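Local coordinates for inactive dihydropteroate synthase 2 (Mycobacterium tuberculosis, PDB 2VP8), which belongs to the dihydropteroate synthase family but seems to lack that activity and probably plays no part in folate metabolism, although it apparently can bind the inhibitor dapsone, at residues B[240-251]-B[278-289]; B[30-38]-B[112-120]. All coordinates share one frame; numbering follows the deposited sequence.

Interaction 1 of 2, residues B[240-251]-B[278-289]. With EDO (1,2-ethanediol), chain F.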
loop_
_atom_site.group_PDB
_atom_site.type_symbol
_atom_site.label_atom_id
_atom_site.label_comp_id
_atom_site.label_asym_id
_atom_site.label_seq_id
_atom_site.Cartn_x
_atom_site.Cartn_y
_atom_site.Cartn_z
ATOM N N VAL B 240 0.844 -1.249 -17.127
ATOM C CA VAL B 240 1.145 0.175 -17.303
ATOM C C VAL B 240 2.097 0.395 -18.474
ATOM O O VAL B 240 1.900 1.299 -19.275
ATOM C CB VAL B 240 1.747 0.777 -16.013
ATOM C CG1 VAL B 240 2.214 2.227 -16.230
ATOM C CG2 VAL B 240 0.744 0.691 -14.882
ATOM N N MET B 241 3.107 -0.467 -18.572
ATOM C CA MET B 241 4.111 -0.410 -19.624
ATOM C C MET B 241 3.559 -0.592 -21.045
ATOM O O MET B 241 4.268 -0.317 -22.018
ATOM C CB MET B 241 5.211 -1.440 -19.353
ATOM C CG MET B 241 6.277 -0.985 -18.349
ATOM S SD MET B 241 7.087 0.573 -18.797
ATOM C CE MET B 241 7.991 0.122 -20.287
ATOM N N THR B 242 2.310 -1.048 -21.167
ATOM C CA THR B 242 1.643 -1.133 -22.474
ATOM C C THR B 242 1.434 0.256 -23.072
ATOM O O THR B 242 1.318 0.400 -24.293
ATOM C CB THR B 242 0.275 -1.857 -22.416
ATOM O OG1 THR B 242 -0.653 -1.084 -21.642
ATOM C CG2 THR B 242 0.415 -3.253 -21.823
ATOM N N GLY B 243 1.389 1.268 -22.208
ATOM C CA GLY B 243 1.265 2.654 -22.641
ATOM C C GLY B 243 -0.144 3.208 -22.554
ATOM O O GLY B 243 -0.347 4.411 -22.716
ATOM N N TRP B 244 -1.113 2.326 -22.312
ATOM C CA TRP B 244 -2.497 2.721 -22.084
ATOM C C TRP B 244 -2.708 3.051 -20.613
ATOM O O TRP B 244 -2.145 2.380 -19.736
ATOM C CB TRP B 244 -3.452 1.597 -22.488
ATOM C CG TRP B 244 -3.361 1.204 -23.932
ATOM C CD1 TRP B 244 -2.755 0.093 -24.439
ATOM C CD2 TRP B 244 -3.895 1.917 -25.054
ATOM N NE1 TRP B 244 -2.876 0.068 -25.803
ATOM C CE2 TRP B 244 -3.570 1.179 -26.208
ATOM C CE3 TRP B 244 -4.612 3.111 -25.195
ATOM C CZ2 TRP B 244 -3.938 1.591 -27.491
ATOM C CZ3 TRP B 244 -4.981 3.521 -26.469
ATOM C CH2 TRP B 244 -4.643 2.760 -27.601
ATOM N N PRO B 245 -3.521 4.085 -20.324
ATOM C CA PRO B 245 -3.830 4.374 -18.919
ATOM C C PRO B 245 -4.498 3.154 -18.297
ATOM O O PRO B 245 -5.359 2.533 -18.917
ATOM C CB PRO B 245 -4.821 5.535 -19.004
ATOM C CG PRO B 245 -4.595 6.130 -20.341
ATOM C CD PRO B 245 -4.190 5.017 -21.241
ATOM N N VAL B 246 -4.089 2.795 -17.094
ATOM C CA VAL B 246 -4.637 1.608 -16.458
ATOM C C VAL B 246 -5.651 1.993 -15.383
ATOM O O VAL B 246 -5.384 2.846 -14.519
ATOM C CB VAL B 246 -3.515 0.695 -15.900
ATOM C CG1 VAL B 246 -4.074 -0.382 -14.976
ATOM C CG2 VAL B 246 -2.717 0.061 -17.053
ATOM N N LEU B 247 -6.825 1.369 -15.483
ATOM C CA LEU B 247 -7.883 1.509 -14.506
ATOM C C LEU B 247 -7.898 0.284 -13.609
ATOM O O LEU B 247 -7.884 -0.850 -14.087
ATOM C CB LEU B 247 -9.244 1.688 -15.200
ATOM C CG LEU B 247 -10.508 1.718 -14.319
ATOM C CD1 LEU B 247 -10.464 2.816 -13.268
ATOM C CD2 LEU B 247 -11.765 1.857 -15.147
ATOM N N MET B 248 -7.929 0.517 -12.305
ATOM C CA MET B 248 -8.061 -0.567 -11.354
ATOM C C MET B 248 -9.425 -0.542 -10.683
ATOM O O MET B 248 -9.953 0.523 -10.361
ATOM C CB MET B 248 -6.951 -0.514 -10.301
ATOM C CG MET B 248 -5.521 -0.532 -10.854
ATOM S SD MET B 248 -5.076 -2.037 -11.738
ATOM C CE MET B 248 -5.001 -3.231 -10.409
ATOM N N ALA B 249 -9.984 -1.734 -10.494
ATOM C CA ALA B 249 -11.225 -1.937 -9.754
ATOM C C ALA B 249 -10.948 -2.852 -8.554
ATOM O O ALA B 249 -11.352 -4.023 -8.538
ATOM C CB ALA B 249 -12.290 -2.536 -10.662
ATOM N N LEU B 250 -10.252 -2.303 -7.557
ATOM C CA LEU B 250 -9.773 -3.072 -6.396
ATOM C C LEU B 250 -10.808 -3.269 -5.291
ATOM O O LEU B 250 -10.595 -4.071 -4.378
ATOM C CB LEU B 250 -8.545 -2.393 -5.790
ATOM C CG LEU B 250 -7.113 -2.737 -6.183
ATOM C CD1 LEU B 250 -6.995 -3.431 -7.530
ATOM C CD2 LEU B 250 -6.334 -1.445 -6.197
ATOM N N SER B 251 -11.922 -2.546 -5.385
ATOM C CA SER B 251 -12.914 -2.452 -4.306
ATOM C C SER B 251 -13.542 -3.790 -3.858
ATOM O O SER B 251 -13.418 -4.812 -4.542
ATOM C CB SER B 251 -14.002 -1.452 -4.700
ATOM O OG SER B 251 -14.591 -0.873 -3.556
ATOM N N ALA B 278 -0.584 -0.663 -6.674
ATOM C CA ALA B 278 -1.014 -0.424 -8.039
ATOM C C ALA B 278 -0.645 1.000 -8.467
ATOM O O ALA B 278 -0.114 1.208 -9.568
ATOM C CB ALA B 278 -2.511 -0.667 -8.170
ATOM N N ALA B 279 -0.917 1.971 -7.588
ATOM C CA ALA B 279 -0.566 3.361 -7.839
ATOM C C ALA B 279 0.945 3.547 -7.998
ATOM O O ALA B 279 1.385 4.369 -8.794
ATOM C CB ALA B 279 -1.085 4.234 -6.739
ATOM N N ALA B 280 1.737 2.786 -7.248
ATOM C CA ALA B 280 3.189 2.934 -7.301
ATOM C C ALA B 280 3.757 2.358 -8.590
ATOM O O ALA B 280 4.842 2.738 -9.020
ATOM C CB ALA B 280 3.843 2.294 -6.091
ATOM N N ALA B 281 3.016 1.446 -9.207
ATOM C CA ALA B 281 3.457 0.833 -10.444
ATOM C C ALA B 281 2.986 1.618 -11.678
ATOM O O ALA B 281 3.349 1.272 -12.813
ATOM C CB ALA B 281 3.007 -0.621 -10.508
ATOM N N GLY B 282 2.178 2.657 -11.460
ATOM C CA GLY B 282 1.821 3.588 -12.528
ATOM C C GLY B 282 0.394 3.518 -13.039
ATOM O O GLY B 282 0.076 4.075 -14.095
ATOM N N ALA B 283 -0.468 2.829 -12.303
ATOM C CA ALA B 283 -1.897 2.808 -12.617
ATOM C C ALA B 283 -2.427 4.246 -12.659
ATOM O O ALA B 283 -2.068 5.062 -11.809
ATOM C CB ALA B 283 -2.650 1.972 -11.580
ATOM N N ARG B 284 -3.266 4.573 -13.634
ATOM C CA ARG B 284 -3.712 5.959 -13.763
ATOM C C ARG B 284 -4.981 6.271 -12.952
ATOM O O ARG B 284 -5.133 7.382 -12.424
ATOM C CB ARG B 284 -3.883 6.340 -15.237
ATOM C CG ARG B 284 -4.418 7.750 -15.478
ATOM C CD ARG B 284 -3.330 8.826 -15.608
ATOM N NE ARG B 284 -3.901 10.138 -15.953
ATOM C CZ ARG B 284 -4.274 10.519 -17.182
ATOM N NH1 ARG B 284 -4.150 9.700 -18.230
ATOM N NH2 ARG B 284 -4.774 11.738 -17.377
ATOM N N MET B 285 -5.882 5.294 -12.851
ATOM C CA MET B 285 -7.203 5.540 -12.279
ATOM C C MET B 285 -7.672 4.401 -11.381
ATOM O O MET B 285 -7.294 3.246 -11.582
ATOM C CB MET B 285 -8.220 5.786 -13.394
ATOM C CG MET B 285 -9.501 6.432 -12.939
ATOM S SD MET B 285 -10.377 7.247 -14.289
ATOM C CE MET B 285 -11.253 5.848 -14.930
ATOM N N PHE B 286 -8.508 4.743 -10.400
ATOM C CA PHE B 286 -9.030 3.778 -9.452
ATOM C C PHE B 286 -10.529 3.954 -9.265
ATOM O O PHE B 286 -11.006 5.034 -8.897
ATOM C CB PHE B 286 -8.305 3.906 -8.111
ATOM C CG PHE B 286 -6.890 3.420 -8.144
ATOM C CD1 PHE B 286 -5.855 4.286 -8.454
ATOM C CD2 PHE B 286 -6.594 2.094 -7.871
ATOM C CE1 PHE B 286 -4.543 3.844 -8.513
ATOM C CE2 PHE B 286 -5.280 1.638 -7.912
ATOM C CZ PHE B 286 -4.251 2.521 -8.238
ATOM N N ARG B 287 -11.266 2.880 -9.523
ATOM C CA ARG B 287 -12.714 2.870 -9.354
ATOM C C ARG B 287 -13.069 2.453 -7.934
ATOM O O ARG B 287 -12.777 1.331 -7.516
ATOM C CB ARG B 287 -13.350 1.916 -10.364
ATOM C CG ARG B 287 -14.828 2.130 -10.572
ATOM C CD ARG B 287 -15.309 1.224 -11.671
ATOM N NE ARG B 287 -16.722 1.425 -11.965
ATOM C CZ ARG B 287 -17.659 0.505 -11.779
ATOM N NH1 ARG B 287 -17.333 -0.692 -11.311
ATOM N NH2 ARG B 287 -18.920 0.778 -12.077
ATOM N N VAL B 288 -13.709 3.357 -7.202
ATOM C CA VAL B 288 -13.983 3.159 -5.786
ATOM C C VAL B 288 -15.379 3.628 -5.399
ATOM O O VAL B 288 -16.014 4.396 -6.127
ATOM C CB VAL B 288 -12.936 3.889 -4.880
ATOM C CG1 VAL B 288 -11.530 3.489 -5.240
ATOM C CG2 VAL B 288 -13.072 5.381 -4.984
ATOM N N HIS B 289 -15.850 3.152 -4.247
ATOM C CA HIS B 289 -17.029 3.715 -3.599
ATOM C C HIS B 289 -16.594 4.828 -2.643
ATOM O O HIS B 289 -17.141 5.932 -2.679
ATOM C CB HIS B 289 -17.774 2.643 -2.817
ATOM C CG HIS B 289 -18.373 1.575 -3.671
ATOM N ND1 HIS B 289 -17.685 0.436 -4.025
ATOM C CD2 HIS B 289 -19.600 1.465 -4.229
ATOM C CE1 HIS B 289 -18.461 -0.329 -4.771
ATOM N NE2 HIS B 289 -19.630 0.271 -4.907
HETATM C C1 EDO F . -0.323 5.332 -26.808
HETATM O O1 EDO F . -1.410 5.407 -25.873
HETATM C C2 EDO F . 0.198 3.899 -26.914
HETATM O O2 EDO F . -0.889 3.002 -27.181
HETATM O O HOH W 1 -1.629 3.772 -16.150
HETATM O O HOH W 2 -10.032 0.361 -6.958
#
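Met248 and Phe286 are partners on neighbouring parallel strands, 247-248 and 285-288, in the TIM barrel of this pterin-binding family, and their side chains lie side by side, pointing the same way. Starting at Met248 CB, the side chain first meets the Phe286 ring obliquely, with CB 3.6 Å from CD2. CG lies anti to the carbonyl carbon (chi1 -56°), which sets it against that ring and two alanines: Ala283 CB is 3.9 Å away and Ala278 CB 4.0 Å. Bends at chi2 and chi3 then turn the thioether so that the methyl CE comes 3.5 Å from Leu250 CD1 of its own segment. Leu250 CD2 reaches the ring edge at Phe286 CE2, while Phe286 also packs on Leu298 of helix 291-306. Leu247 and Met285 point to the other side of the sheet, and there Leu247 CD1 touches the methyl CE of Met285 at 3.5 Å.

The backbone bonds pin this register. Val246 O accepts from both Arg284 N and Met285 N, the first on a lone pair in the carbonyl plane. Met248 N donates to Met285 O, and Met248 O takes Arg287 N at 2.8 Å in a nearly straight bond (178° at the hydrogen). Just before the strands begin, a water accepts from Val246 N and donates to Gly282 O, where the Schellman motif ends helix 267-280.

Arg287 extends away from the contact to salt bridges with Asp123 and Asp83. The chemistry is thus divided: backbone polar groups fix the strands, apolar side chains fill both faces, and the charged end of Arg287 is probably balanced outside the contact, by those two carboxylates.

Interaction 2 of 2, residues B[30-38]-B[112-120]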
loop_
_atom_site.group_PDB
_atom_site.type_symbol
_atom_site.label_atom_id
_atom_site.label_comp_id
_atom_site.label_asym_id
_atom_site.label_seq_id
_atom_site.Cartn_x
_atom_site.Cartn_y
_atom_site.Cartn_z
ATOM N N SER B 30 -3.885 17.884 -14.840
ATOM C CA SER B 30 -4.017 17.201 -16.130
ATOM C C SER B 30 -5.444 17.307 -16.701
ATOM O O SER B 30 -6.366 17.791 -16.036
ATOM C CB SER B 30 -3.623 15.723 -15.992
ATOM O OG SER B 30 -2.242 15.511 -16.234
ATOM N N THR B 31 -5.607 16.862 -17.944
ATOM C CA THR B 31 -6.923 16.710 -18.549
ATOM C C THR B 31 -7.118 15.270 -19.018
ATOM O O THR B 31 -6.245 14.703 -19.674
ATOM C CB THR B 31 -7.126 17.650 -19.756
ATOM O OG1 THR B 31 -6.065 17.451 -20.694
ATOM C CG2 THR B 31 -7.148 19.113 -19.323
ATOM N N LEU B 32 -8.254 14.678 -18.661
ATOM C CA LEU B 32 -8.693 13.425 -19.258
ATOM C C LEU B 32 -10.010 13.707 -19.954
ATOM O O LEU B 32 -10.876 14.382 -19.390
ATOM C CB LEU B 32 -8.891 12.348 -18.196
ATOM C CG LEU B 32 -8.456 10.903 -18.467
ATOM C CD1 LEU B 32 -9.384 9.969 -17.706
ATOM C CD2 LEU B 32 -8.412 10.526 -19.952
ATOM N N CYS B 33 -10.154 13.202 -21.178
ATOM C CA CYS B 33 -11.337 13.461 -22.016
ATOM C C CYS B 33 -11.763 14.924 -21.988
ATOM O O CYS B 33 -12.942 15.224 -21.868
ATOM C CB CYS B 33 -12.520 12.568 -21.613
ATOM S SG CYS B 33 -12.179 10.791 -21.656
ATOM N N GLY B 34 -10.795 15.830 -22.082
ATOM C CA GLY B 34 -11.071 17.266 -22.120
ATOM C C GLY B 34 -11.556 17.878 -20.814
ATOM O O GLY B 34 -11.949 19.041 -20.788
ATOM N N ARG B 35 -11.523 17.106 -19.732
ATOM C CA ARG B 35 -11.966 17.587 -18.424
ATOM C C ARG B 35 -10.820 17.721 -17.422
ATOM O O ARG B 35 -9.922 16.877 -17.388
ATOM C CB ARG B 35 -13.029 16.654 -17.830
ATOM C CG ARG B 35 -14.245 16.427 -18.708
ATOM C CD ARG B 35 -15.074 17.673 -18.818
ATOM N NE ARG B 35 -16.244 17.443 -19.645
ATOM C CZ ARG B 35 -16.994 18.407 -20.151
ATOM N NH1 ARG B 35 -16.690 19.675 -19.916
ATOM N NH2 ARG B 35 -18.041 18.096 -20.893
ATOM N N PRO B 36 -10.870 18.776 -16.585
ATOM C CA PRO B 36 -9.909 18.944 -15.501
ATOM C C PRO B 36 -9.900 17.725 -14.591
ATOM O O PRO B 36 -10.957 17.199 -14.219
ATOM C CB PRO B 36 -10.431 20.173 -14.746
ATOM C CG PRO B 36 -11.833 20.366 -15.217
ATOM C CD PRO B 36 -11.848 19.877 -16.617
ATOM N N VAL B 37 -8.697 17.292 -14.245
ATOM C CA VAL B 37 -8.482 16.054 -13.545
ATOM C C VAL B 37 -7.209 16.279 -12.716
ATOM O O VAL B 37 -6.316 17.022 -13.143
ATOM C CB VAL B 37 -8.346 14.907 -14.586
ATOM C CG1 VAL B 37 -6.904 14.392 -14.708
ATOM C CG2 VAL B 37 -9.310 13.778 -14.291
ATOM N N ALA B 38 -7.129 15.670 -11.530
ATOM C CA ALA B 38 -5.968 15.858 -10.648
ATOM C C ALA B 38 -4.670 15.645 -11.408
ATOM O O ALA B 38 -4.578 14.735 -12.221
ATOM C CB ALA B 38 -6.044 14.922 -9.464
ATOM N N ARG B 112 -24.206 17.054 -14.989
ATOM C CA ARG B 112 -23.545 17.984 -15.901
ATOM C C ARG B 112 -23.923 19.426 -15.560
ATOM O O ARG B 112 -23.089 20.333 -15.663
ATOM C CB ARG B 112 -23.927 17.661 -17.344
ATOM C CG ARG B 112 -23.250 18.521 -18.410
ATOM C CD ARG B 112 -22.040 17.838 -18.990
ATOM N NE ARG B 112 -20.919 17.955 -18.081
ATOM C CZ ARG B 112 -19.885 17.121 -18.019
ATOM N NH1 ARG B 112 -19.791 16.065 -18.821
ATOM N NH2 ARG B 112 -18.940 17.353 -17.119
ATOM N N GLY B 113 -25.177 19.624 -15.147
ATOM C CA GLY B 113 -25.680 20.938 -14.762
ATOM C C GLY B 113 -24.971 21.474 -13.537
ATOM O O GLY B 113 -24.577 22.644 -13.510
ATOM N N ALA B 114 -24.800 20.608 -12.535
ATOM C CA ALA B 114 -24.228 20.981 -11.239
ATOM C C ALA B 114 -22.719 21.142 -11.328
ATOM O O ALA B 114 -22.138 22.055 -10.744
ATOM C CB ALA B 114 -24.573 19.935 -10.204
ATOM N N TYR B 115 -22.092 20.243 -12.077
ATOM C CA TYR B 115 -20.656 20.223 -12.205
ATOM C C TYR B 115 -20.257 20.210 -13.669
ATOM O O TYR B 115 -20.007 19.144 -14.234
ATOM C CB TYR B 115 -20.112 18.996 -11.499
ATOM C CG TYR B 115 -20.332 19.008 -10.007
ATOM C CD1 TYR B 115 -21.326 18.227 -9.422
ATOM C CD2 TYR B 115 -19.539 19.792 -9.184
ATOM C CE1 TYR B 115 -21.517 18.229 -8.051
ATOM C CE2 TYR B 115 -19.724 19.805 -7.826
ATOM C CZ TYR B 115 -20.707 19.023 -7.260
ATOM O OH TYR B 115 -20.873 19.066 -5.900
ATOM N N PRO B 116 -20.190 21.400 -14.291
ATOM C CA PRO B 116 -19.946 21.505 -15.732
ATOM C C PRO B 116 -18.604 20.921 -16.160
ATOM O O PRO B 116 -18.496 20.394 -17.265
ATOM C CB PRO B 116 -19.970 23.017 -15.991
ATOM C CG PRO B 116 -20.663 23.610 -14.813
ATOM C CD PRO B 116 -20.328 22.723 -13.659
ATOM N N ASP B 117 -17.599 21.003 -15.292
ATOM C CA ASP B 117 -16.247 20.574 -15.636
ATOM C C ASP B 117 -15.903 19.182 -15.106
ATOM O O ASP B 117 -14.733 18.774 -15.101
ATOM C CB ASP B 117 -15.238 21.604 -15.131
ATOM C CG ASP B 117 -15.237 22.861 -15.963
ATOM O OD1 ASP B 117 -14.874 22.772 -17.157
ATOM O OD2 ASP B 117 -15.598 23.934 -15.434
ATOM N N GLN B 118 -16.921 18.455 -14.659
ATOM C CA GLN B 118 -16.698 17.150 -14.050
ATOM C C GLN B 118 -16.652 16.096 -15.127
ATOM O O GLN B 118 -17.480 16.089 -16.026
ATOM C CB GLN B 118 -17.801 16.814 -13.041
ATOM C CG GLN B 118 -17.634 15.466 -12.356
ATOM C CD GLN B 118 -16.356 15.383 -11.554
ATOM O OE1 GLN B 118 -16.113 16.211 -10.684
ATOM N NE2 GLN B 118 -15.530 14.384 -11.846
ATOM N N LEU B 119 -15.685 15.200 -15.045
ATOM C CA LEU B 119 -15.638 14.127 -16.010
ATOM C C LEU B 119 -16.634 13.059 -15.579
ATOM O O LEU B 119 -16.553 12.533 -14.472
ATOM C CB LEU B 119 -14.200 13.627 -16.175
ATOM C CG LEU B 119 -13.783 12.293 -16.779
ATOM C CD1 LEU B 119 -14.553 11.901 -18.007
ATOM C CD2 LEU B 119 -12.307 12.360 -17.076
ATOM N N ILE B 120 -17.601 12.784 -16.446
ATOM C CA ILE B 120 -18.661 11.832 -16.149
ATOM C C ILE B 120 -18.479 10.576 -16.983
ATOM O O ILE B 120 -18.268 10.651 -18.196
ATOM C CB ILE B 120 -20.067 12.426 -16.443
ATOM C CG1 ILE B 120 -20.329 13.666 -15.585
ATOM C CG2 ILE B 120 -21.160 11.382 -16.203
ATOM C CD1 ILE B 120 -21.430 14.560 -16.123
HETATM O O HOH W 3 -14.183 21.187 -19.285
HETATM O O HOH W 4 -13.375 15.671 -13.818
#
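Arg35 CG stands anti to the carbonyl carbon (chi1 -56°) and the chain bends at chi2, carrying the guanidinium from the hairpin toward Arg112, whose own bends at chi2 and chi3 bring it in from the opposite direction. The hairpin, strands 30-32 and 35-37 joined by a type I' turn from Leu32 to Arg35, packs against the loop between helix 98-114 and strand 119-123 of the TIM barrel. Arg35 NH2 lies over one face of the Arg112 guanidinium, 3.4 Å from Arg112 NH1, and Ile120 CD1 covers the opposite face; the tilt is doubtful, because Arg112 NH2 sits too close to a neighbour. Both arginines form salt bridges with Asp139, a shared carboxylate that probably offsets the closeness of their like charges; Arg112 NH1 also bonds to Gly137 O.

Nearer its root, Arg35 lays its aliphatic part on Leu119, with CB 3.6 Å from Leu119 CB. Leu119 continues along the hairpin: CD2 sits 3.6 Å from Leu32 CB and also approaches Val37 CG2, while CD1 faces Cys33 CB. Pro36 crosses Asp117 at about a right angle, its CG 3.6 Å from Asp117 CB.

Polar links between the segments pass through water. One molecule accepts from Leu119 N and donates to Pro36 O, tying strand to hairpin. Another accepts from Arg35 NH1 at 3.0 Å and donates to Asp117 OD1 at 2.7 Å, bridging a charged pair whose own atoms stand 4.5 Å apart.

In the fold
Interaction 1 joins two neighbouring strands within the barrel, whereas interaction 2 sets the N-terminal hairpin against the loop leading into strand 119-123 of the same sheet. Their centres are about 19 Å apart, yet they touch through Arg284, whose NH2 packs 3.9 Å from Leu32 CG. A second connection runs through the sheet: Arg287 of interaction 1 pairs with Asp123, at the far end of the strand that begins in interaction 2. The side chain of Arg287 also comes within about 4 Å of that of His220, probably a mark of family members without synthase activity. Interaction 2 lies away from that site.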